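Local coordinates for hypothetical protein PH0156 (Pyrococcus horikoshii, PDB 2P62) that is of unknown function but belongs to a family of uncharacterised proteins grouped with the Toprim-like proteins, at residues Y25-A30 / D56-V61; Y132-G137 / L233-R238; G213-I216 / E221-I224. All blocks are in the same frame, centred on the assembly; numbering follows the deposited sequence.

Contact 1 of 3, residues Y25-A30 / D56-V61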
loop_
_atom_site.group_PDB
_atom_site.type_symbol
_atom_site.label_atom_id
_atom_site.label_comp_id
_atom_site.label_asym_id
_atom_site.label_seq_id
_atom_site.Cartn_x
_atom_site.Cartn_y
_atom_site.Cartn_z
ATOM N N TYR A 25 -4.586 -14.647 18.671
ATOM C CA TYR A 25 -5.682 -14.756 19.634
ATOM C C TYR A 25 -6.993 -15.336 19.124
ATOM O O TYR A 25 -7.989 -15.287 19.828
ATOM C CB TYR A 25 -5.951 -13.404 20.320
ATOM C CG TYR A 25 -4.782 -12.914 21.135
ATOM C CD1 TYR A 25 -3.837 -12.069 20.576
ATOM C CD2 TYR A 25 -4.578 -13.361 22.438
ATOM C CE1 TYR A 25 -2.711 -11.680 21.286
ATOM C CE2 TYR A 25 -3.447 -12.977 23.166
ATOM C CZ TYR A 25 -2.518 -12.137 22.577
ATOM O OH TYR A 25 -1.386 -11.754 23.259
ATOM N N GLY A 26 -7.000 -15.869 17.906
ATOM C CA GLY A 26 -8.208 -16.475 17.379
ATOM C C GLY A 26 -9.320 -15.554 16.919
ATOM O O GLY A 26 -10.421 -16.012 16.631
ATOM N N PHE A 27 -9.063 -14.260 16.840
ATOM C CA PHE A 27 -10.107 -13.362 16.388
ATOM C C PHE A 27 -10.335 -13.514 14.882
ATOM O O PHE A 27 -9.399 -13.779 14.126
ATOM C CB PHE A 27 -9.736 -11.921 16.741
ATOM C CG PHE A 27 -10.251 -11.480 18.078
ATOM C CD1 PHE A 27 -11.430 -10.750 18.168
ATOM C CD2 PHE A 27 -9.579 -11.814 19.246
ATOM C CE1 PHE A 27 -11.941 -10.356 19.404
ATOM C CE2 PHE A 27 -10.082 -11.426 20.491
ATOM C CZ PHE A 27 -11.265 -10.695 20.569
ATOM N N ARG A 28 -11.586 -13.362 14.455
ATOM C CA ARG A 28 -11.938 -13.476 13.040
ATOM C C ARG A 28 -12.609 -12.201 12.521
ATOM O O ARG A 28 -13.310 -11.513 13.260
ATOM C CB ARG A 28 -12.869 -14.673 12.833
ATOM C CG ARG A 28 -13.059 -15.061 11.373
ATOM C CD ARG A 28 -11.708 -15.299 10.684
ATOM N NE ARG A 28 -11.249 -14.155 9.889
ATOM C CZ ARG A 28 -9.969 -13.887 9.645
ATOM N NH1 ARG A 28 -9.017 -14.672 10.142
ATOM N NH2 ARG A 28 -9.640 -12.847 8.886
ATOM N N GLU A 29 -12.394 -11.882 11.249
ATOM C CA GLU A 29 -12.997 -10.685 10.666
ATOM C C GLU A 29 -14.504 -10.846 10.460
ATOM O O GLU A 29 -14.965 -11.887 9.999
ATOM C CB GLU A 29 -12.324 -10.348 9.331
ATOM C CG GLU A 29 -12.855 -9.077 8.672
ATOM C CD GLU A 29 -11.920 -8.542 7.604
ATOM O OE1 GLU A 29 -12.274 -7.537 6.948
ATOM O OE2 GLU A 29 -10.825 -9.123 7.429
ATOM N N ALA A 30 -15.262 -9.807 10.806
ATOM C CA ALA A 30 -16.719 -9.812 10.669
ATOM C C ALA A 30 -17.166 -10.363 9.322
ATOM O O ALA A 30 -16.503 -10.155 8.307
ATOM C CB ALA A 30 -17.263 -8.408 10.855
ATOM N N ASP A 56 -15.857 -15.011 20.378
ATOM C CA ASP A 56 -16.715 -15.223 21.535
ATOM C C ASP A 56 -17.689 -14.045 21.623
ATOM O O ASP A 56 -18.444 -13.807 20.682
ATOM C CB ASP A 56 -15.884 -15.337 22.825
ATOM C CG ASP A 56 -14.937 -16.538 22.818
ATOM O OD1 ASP A 56 -15.408 -17.674 22.589
ATOM O OD2 ASP A 56 -13.715 -16.345 23.045
ATOM N N ASN A 57 -17.674 -13.303 22.730
ATOM C CA ASN A 57 -18.583 -12.169 22.876
ATOM C C ASN A 57 -17.900 -10.799 22.802
ATOM O O ASN A 57 -18.444 -9.791 23.266
ATOM C CB ASN A 57 -19.384 -12.287 24.185
ATOM C CG ASN A 57 -18.566 -11.948 25.427
ATOM O OD1 ASN A 57 -19.096 -11.941 26.547
ATOM N ND2 ASN A 57 -17.286 -11.666 25.242
ATOM N N ILE A 58 -16.708 -10.764 22.211
ATOM C CA ILE A 58 -15.968 -9.515 22.066
ATOM C C ILE A 58 -15.787 -9.088 20.615
ATOM O O ILE A 58 -15.316 -9.861 19.781
ATOM C CB ILE A 58 -14.560 -9.606 22.669
ATOM C CG1 ILE A 58 -14.639 -9.788 24.192
ATOM C CG2 ILE A 58 -13.765 -8.346 22.295
ATOM C CD1 ILE A 58 -13.277 -9.882 24.861
ATOM N N ALA A 59 -16.147 -7.841 20.330
ATOM C CA ALA A 59 -15.983 -7.272 18.997
ATOM C C ALA A 59 -14.951 -6.147 19.083
ATOM O O ALA A 59 -15.075 -5.248 19.909
ATOM C CB ALA A 59 -17.310 -6.718 18.487
ATOM N N LEU A 60 -13.920 -6.217 18.247
ATOM C CA LEU A 60 -12.897 -5.182 18.216
ATOM C C LEU A 60 -13.065 -4.383 16.934
ATOM O O LEU A 60 -12.958 -4.922 15.832
ATOM C CB LEU A 60 -11.499 -5.796 18.252
ATOM C CG LEU A 60 -11.187 -6.609 19.507
ATOM C CD1 LEU A 60 -9.867 -7.319 19.332
ATOM C CD2 LEU A 60 -11.177 -5.704 20.727
ATOM N N VAL A 61 -13.351 -3.095 17.088
ATOM C CA VAL A 61 -13.524 -2.206 15.955
ATOM C C VAL A 61 -12.241 -1.398 15.833
ATOM O O VAL A 61 -11.932 -0.580 16.692
ATOM C CB VAL A 61 -14.723 -1.264 16.177
ATOM C CG1 VAL A 61 -14.885 -0.336 14.979
ATOM C CG2 VAL A 61 -15.999 -2.091 16.380
#
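The carbonyl O of Ile58 lies 3.4 Å from CE1 of Phe27, at the edge of the aromatic ring and close to its plane. This is a close packing contact between a polar atom and the weakly positive rim of the ring. The Ile58 side chain reaches the same edge: a chi1 of -66° sets CG1 beside the backbone N and leaves CG2 anti to that N, beside the carbonyl carbon, and CG2 comes in plane at the ring edge, 3.8 Å from Phe27 CZ.

Leu60 comes instead over a face. Its CD1 is 3.9 Å from the centroid of the Phe27 ring and 18° off the ring normal, a CH-pi contact displaced toward the rim at CE1, with the two side chains at about a right angle. Ile58 and Leu60 can share one ring because they are two residues apart on an extended strand and point to the same side, while Ala59 between them points away. A flat, wide phenyl suits this place, since it offers edge to one aliphatic neighbour and face to the other.

Further contacts of Phe27 with Leu53, Lys55 and Val240 enclose the ring, and Gly26, with its positive phi, lets the chain turn just before it. The arrangement is that of an aromatic residue leading into an edge strand and folding over the beta hairpin of strands 51-55 and 58-63, within the hydrophobic layer on one face of a mixed beta-sheet.

Contact 2 of 3, residues Y132-G137 / L233-R238; sequences YPYGMG and LPLLER
Tyr134 and Tyr132, two residues apart on strand 129-136, meet Leu235 and Arg238, one turn apart on helix 233-239, in the helix-on-sheet packing of an alpha/beta fold. Pro133, between the tyrosines, points to the other face of the sheet and packs on helix 104-109, so this strand has helices on both sides.

The apolar part is a CH-pi contact. Leu235 CD2 stands over the centre of the Tyr134 ring, 3.8 Å from its centroid and only 10° off the normal. Both side chains have CG anti to the backbone N (chi1 -176° for Tyr134), which carries the ring out from the strand and the isobutyl group out from the helix until they meet. Leucine fits because one methyl branch can settle squarely on a ring. Tyrosine fits because its OH donates a hydrogen bond to the backbone O of Asn231, just before the helix, which pins the ring's far end.

The second part is a van der Waals contact between two polar-ended side chains, Tyr132 and Arg238, which cross at about a right angle. Arginine is long enough to lay its aliphatic CG across the phenol end, 4.0 Å from Tyr132 CZ, while NH1 goes on to a weak hydrogen bond with Asn121 OD1. The Tyr132 ring is wide enough to stack on Tyr93 and still present its hydroxyl to Arg238. Ring and guanidinium planes stand 56° apart, and the hydroxyl packs over the guanidinium face, not placed for an N-H bond, with Tyr132 OH 3.5 Å from Arg238 CZ.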
loop_
_atom_site.group_PDB
_atom_site.type_symbol
_atom_site.label_atom_id
_atom_site.label_comp_id
_atom_site.label_asym_id
_atom_site.label_seq_id
_atom_site.Cartn_x
_atom_site.Cartn_y
_atom_site.Cartn_z
ATOM N N TYR A 132 -7.504 3.687 27.000
ATOM C CA TYR A 132 -6.111 3.312 27.150
ATOM C C TYR A 132 -5.176 3.991 26.172
ATOM O O TYR A 132 -5.136 3.656 24.992
ATOM C CB TYR A 132 -5.945 1.795 27.010
ATOM C CG TYR A 132 -6.556 0.982 28.126
ATOM C CD1 TYR A 132 -5.850 0.739 29.308
ATOM C CD2 TYR A 132 -7.839 0.428 27.994
ATOM C CE1 TYR A 132 -6.402 -0.039 30.324
ATOM C CE2 TYR A 132 -8.395 -0.349 29.010
ATOM C CZ TYR A 132 -7.670 -0.579 30.166
ATOM O OH TYR A 132 -8.207 -1.366 31.159
ATOM N N PRO A 133 -4.433 4.987 26.647
ATOM C CA PRO A 133 -3.500 5.659 25.740
ATOM C C PRO A 133 -2.205 4.836 25.731
ATOM O O PRO A 133 -1.651 4.521 26.782
ATOM C CB PRO A 133 -3.352 7.055 26.348
ATOM C CG PRO A 133 -3.656 6.851 27.811
ATOM C CD PRO A 133 -4.719 5.789 27.852
ATOM N N TYR A 134 -1.744 4.456 24.545
ATOM C CA TYR A 134 -0.541 3.647 24.457
ATOM C C TYR A 134 0.473 4.152 23.443
ATOM O O TYR A 134 0.133 4.428 22.294
ATOM C CB TYR A 134 -0.930 2.203 24.135
ATOM C CG TYR A 134 0.225 1.236 24.113
ATOM C CD1 TYR A 134 0.902 0.955 22.925
ATOM C CD2 TYR A 134 0.662 0.617 25.286
ATOM C CE1 TYR A 134 1.987 0.075 22.906
ATOM C CE2 TYR A 134 1.748 -0.261 25.278
ATOM C CZ TYR A 134 2.402 -0.526 24.087
ATOM O OH TYR A 134 3.461 -1.402 24.072
ATOM N N GLY A 135 1.723 4.274 23.883
ATOM C CA GLY A 135 2.785 4.728 23.003
ATOM C C GLY A 135 3.530 3.535 22.431
ATOM O O GLY A 135 4.025 2.704 23.188
ATOM N N MET A 136 3.604 3.444 21.104
ATOM C CA MET A 136 4.285 2.337 20.440
ATOM C C MET A 136 5.773 2.613 20.228
ATOM O O MET A 136 6.179 3.734 19.926
ATOM C CB MET A 136 3.626 2.055 19.087
ATOM C CG MET A 136 4.248 0.904 18.284
ATOM S SD MET A 136 3.956 -0.739 18.992
ATOM C CE MET A 136 2.192 -0.767 18.885
ATOM N N GLY A 137 6.587 1.582 20.395
ATOM C CA GLY A 137 8.012 1.749 20.198
ATOM C C GLY A 137 8.795 2.087 21.450
ATOM O O GLY A 137 9.853 2.706 21.360
ATOM N N LEU A 233 2.516 -7.432 25.357
ATOM C CA LEU A 233 1.645 -8.472 25.895
ATOM C C LEU A 233 0.511 -7.958 26.785
ATOM O O LEU A 233 -0.655 -8.295 26.577
ATOM C CB LEU A 233 2.486 -9.499 26.648
ATOM C CG LEU A 233 2.341 -10.955 26.205
ATOM C CD1 LEU A 233 2.236 -11.061 24.682
ATOM C CD2 LEU A 233 3.533 -11.737 26.728
ATOM N N PRO A 234 0.837 -7.141 27.793
ATOM C CA PRO A 234 -0.211 -6.618 28.676
ATOM C C PRO A 234 -1.294 -5.821 27.948
ATOM O O PRO A 234 -2.453 -5.834 28.353
ATOM C CB PRO A 234 0.576 -5.797 29.709
ATOM C CG PRO A 234 1.858 -5.462 28.996
ATOM C CD PRO A 234 2.170 -6.714 28.239
ATOM N N LEU A 235 -0.920 -5.142 26.870
ATOM C CA LEU A 235 -1.881 -4.366 26.083
ATOM C C LEU A 235 -2.796 -5.318 25.293
ATOM O O LEU A 235 -4.020 -5.157 25.259
ATOM C CB LEU A 235 -1.148 -3.450 25.094
ATOM C CG LEU A 235 -2.039 -2.774 24.038
ATOM C CD1 LEU A 235 -2.809 -1.619 24.685
ATOM C CD2 LEU A 235 -1.196 -2.260 22.884
ATOM N N LEU A 236 -2.184 -6.302 24.644
ATOM C CA LEU A 236 -2.930 -7.272 23.863
ATOM C C LEU A 236 -3.862 -8.071 24.755
ATOM O O LEU A 236 -5.028 -8.289 24.417
ATOM C CB LEU A 236 -1.967 -8.221 23.142
ATOM C CG LEU A 236 -1.149 -7.557 22.026
ATOM C CD1 LEU A 236 0.073 -8.392 21.664
ATOM C CD2 LEU A 236 -2.063 -7.353 20.831
ATOM N N GLU A 237 -3.353 -8.498 25.904
ATOM C CA GLU A 237 -4.156 -9.295 26.821
ATOM C C GLU A 237 -5.324 -8.502 27.398
ATOM O O GLU A 237 -6.295 -9.083 27.867
ATOM C CB GLU A 237 -3.268 -9.874 27.931
ATOM C CG GLU A 237 -2.112 -10.708 27.382
ATOM C CD GLU A 237 -1.283 -11.374 28.464
ATOM O OE1 GLU A 237 -1.072 -10.751 29.529
ATOM O OE2 GLU A 237 -0.826 -12.516 28.242
ATOM N N ARG A 238 -5.231 -7.178 27.337
ATOM C CA ARG A 238 -6.292 -6.310 27.829
ATOM C C ARG A 238 -7.371 -6.201 26.749
ATOM O O ARG A 238 -8.569 -6.341 27.027
ATOM C CB ARG A 238 -5.732 -4.924 28.149
ATOM C CG ARG A 238 -6.311 -4.306 29.401
ATOM C CD ARG A 238 -6.108 -5.245 30.574
ATOM N NE ARG A 238 -6.659 -4.729 31.822
ATOM C CZ ARG A 238 -6.105 -3.762 32.544
ATOM N NH1 ARG A 238 -6.689 -3.369 33.668
ATOM N NH2 ARG A 238 -4.970 -3.194 32.149
#

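Contact 3 of 3, residues G213-I216 / E221-I224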
loop_
_atom_site.group_PDB
_atom_site.type_symbol
_atom_site.label_atom_id
_atom_site.label_comp_id
_atom_site.label_asym_id
_atom_site.label_seq_id
_atom_site.Cartn_x
_atom_site.Cartn_y
_atom_site.Cartn_z
ATOM N N GLY A 213 2.769 -13.537 10.490
ATOM C CA GLY A 213 1.904 -14.691 10.319
ATOM C C GLY A 213 2.678 -15.982 10.155
ATOM O O GLY A 213 2.294 -17.028 10.674
ATOM N N ILE A 214 3.777 -15.916 9.420
ATOM C CA ILE A 214 4.595 -17.092 9.219
ATOM C C ILE A 214 5.368 -17.447 10.495
ATOM O O ILE A 214 5.468 -18.621 10.848
ATOM C CB ILE A 214 5.560 -16.875 8.044
ATOM C CG1 ILE A 214 4.762 -16.839 6.737
ATOM C CG2 ILE A 214 6.611 -17.967 8.015
ATOM C CD1 ILE A 214 5.594 -16.509 5.506
ATOM N N MET A 215 5.899 -16.434 11.183
ATOM C CA MET A 215 6.660 -16.645 12.416
ATOM C C MET A 215 5.824 -17.403 13.426
ATOM O O MET A 215 6.322 -18.278 14.128
ATOM C CB MET A 215 7.100 -15.312 13.039
ATOM C CG MET A 215 7.947 -15.481 14.312
ATOM S SD MET A 215 8.735 -13.964 14.901
ATOM C CE MET A 215 10.070 -13.888 13.711
ATOM N N ILE A 216 4.545 -17.054 13.498
ATOM C CA ILE A 216 3.636 -17.704 14.424
ATOM C C ILE A 216 3.628 -19.205 14.168
ATOM O O ILE A 216 3.366 -19.998 15.072
ATOM C CB ILE A 216 2.220 -17.124 14.274
ATOM C CG1 ILE A 216 2.239 -15.652 14.689
ATOM C CG2 ILE A 216 1.237 -17.899 15.127
ATOM C CD1 ILE A 216 0.887 -14.989 14.673
ATOM N N GLU A 221 7.337 -19.070 19.847
ATOM C CA GLU A 221 7.958 -18.570 21.070
ATOM C C GLU A 221 8.777 -17.312 20.872
ATOM O O GLU A 221 8.869 -16.468 21.769
ATOM C CB GLU A 221 8.817 -19.660 21.709
ATOM C CG GLU A 221 7.982 -20.835 22.192
ATOM C CD GLU A 221 6.756 -20.368 22.964
ATOM O OE1 GLU A 221 6.928 -19.616 23.954
ATOM O OE2 GLU A 221 5.624 -20.743 22.574
ATOM N N LEU A 222 9.380 -17.189 19.700
ATOM C CA LEU A 222 10.176 -16.014 19.406
ATOM C C LEU A 222 9.269 -14.770 19.413
ATOM O O LEU A 222 9.613 -13.761 20.022
ATOM C CB LEU A 222 10.859 -16.174 18.047
ATOM C CG LEU A 222 11.763 -15.003 17.666
ATOM C CD1 LEU A 222 12.960 -14.945 18.617
ATOM C CD2 LEU A 222 12.223 -15.170 16.230
ATOM N N LEU A 223 8.113 -14.853 18.749
ATOM C CA LEU A 223 7.167 -13.732 18.686
ATOM C C LEU A 223 6.634 -13.372 20.072
ATOM O O LEU A 223 6.536 -12.195 20.432
ATOM C CB LEU A 223 5.975 -14.062 17.777
ATOM C CG LEU A 223 4.900 -12.960 17.679
ATOM C CD1 LEU A 223 5.424 -11.837 16.797
ATOM C CD2 LEU A 223 3.597 -13.518 17.113
ATOM N N ILE A 224 6.279 -14.393 20.841
ATOM C CA ILE A 224 5.765 -14.182 22.183
ATOM C C ILE A 224 6.824 -13.491 23.031
ATOM O O ILE A 224 6.521 -12.557 23.767
ATOM C CB ILE A 224 5.341 -15.527 22.823
ATOM C CG1 ILE A 224 4.047 -16.018 22.160
ATOM C CG2 ILE A 224 5.158 -15.367 24.315
ATOM C CD1 ILE A 224 3.596 -17.395 22.606
#
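Met215 reaches across to Leu222 and Leu223 because its chain starts out extended, with CG anti to the backbone N (chi1 -178°), and then bends at the sulfur (chi3 -77°). The bend turns the terminal methyl onto Leu222, where Met215 CE lies 3.6 Å from Leu222 CD2. The sulfur itself rests beside the next residue, with Met215 SD 4.0 Å from Leu223 CB. An unbranched, flexible methionine is well suited to fit between two neighbouring leucines in this way.

Ile216 makes the second point of contact. Its CG1 packs 3.5 Å from Leu223 CD2, and its CD1 also lies beside that methyl at 3.9 Å. Leu223 therefore touches both Ile216, through a methyl branch, and Met215, through its CB. All these pairs are apolar, as suits a largely buried seam between helices.

The neighbours form two groups: Met215 and Leu222 also pack against helix 152-162, through Leu159 and Leu162, whereas Ile216 and Leu223 face helix 11-23, through Lys23 and Leu20. The arrangement is that of two consecutive helices, 204-218 and 220-229, joined by a very short link and packed on each other through apolar side chains.

How the contacts relate
The three contacts form a triangle of similar sides, two of them on the sheet and one between helices. Contacts 1 and 2 reach the same mixed sheet, their centres 17 Å apart, and touch through Tyr25, whose OH is 3.6 Å from Leu236 CB and 4.0 Å from Leu233 CD1. Contact 3, whose centre is 18 Å from that of contact 2 and 20 Å from that of contact 1, lies within the long chain excursion that contact 2 closes. It touches contact 2 more lightly, with Leu233 CD2 4.3 Å from Ile224 O. Leu233 thus packs on residues of both other contacts. Contacts 1 and 3 do not touch, their nearest atoms being about 7 Å apart, but the end of helix 11-23, with Leu20 and Lys23, packs on contact 3 just before the chain reaches Tyr25.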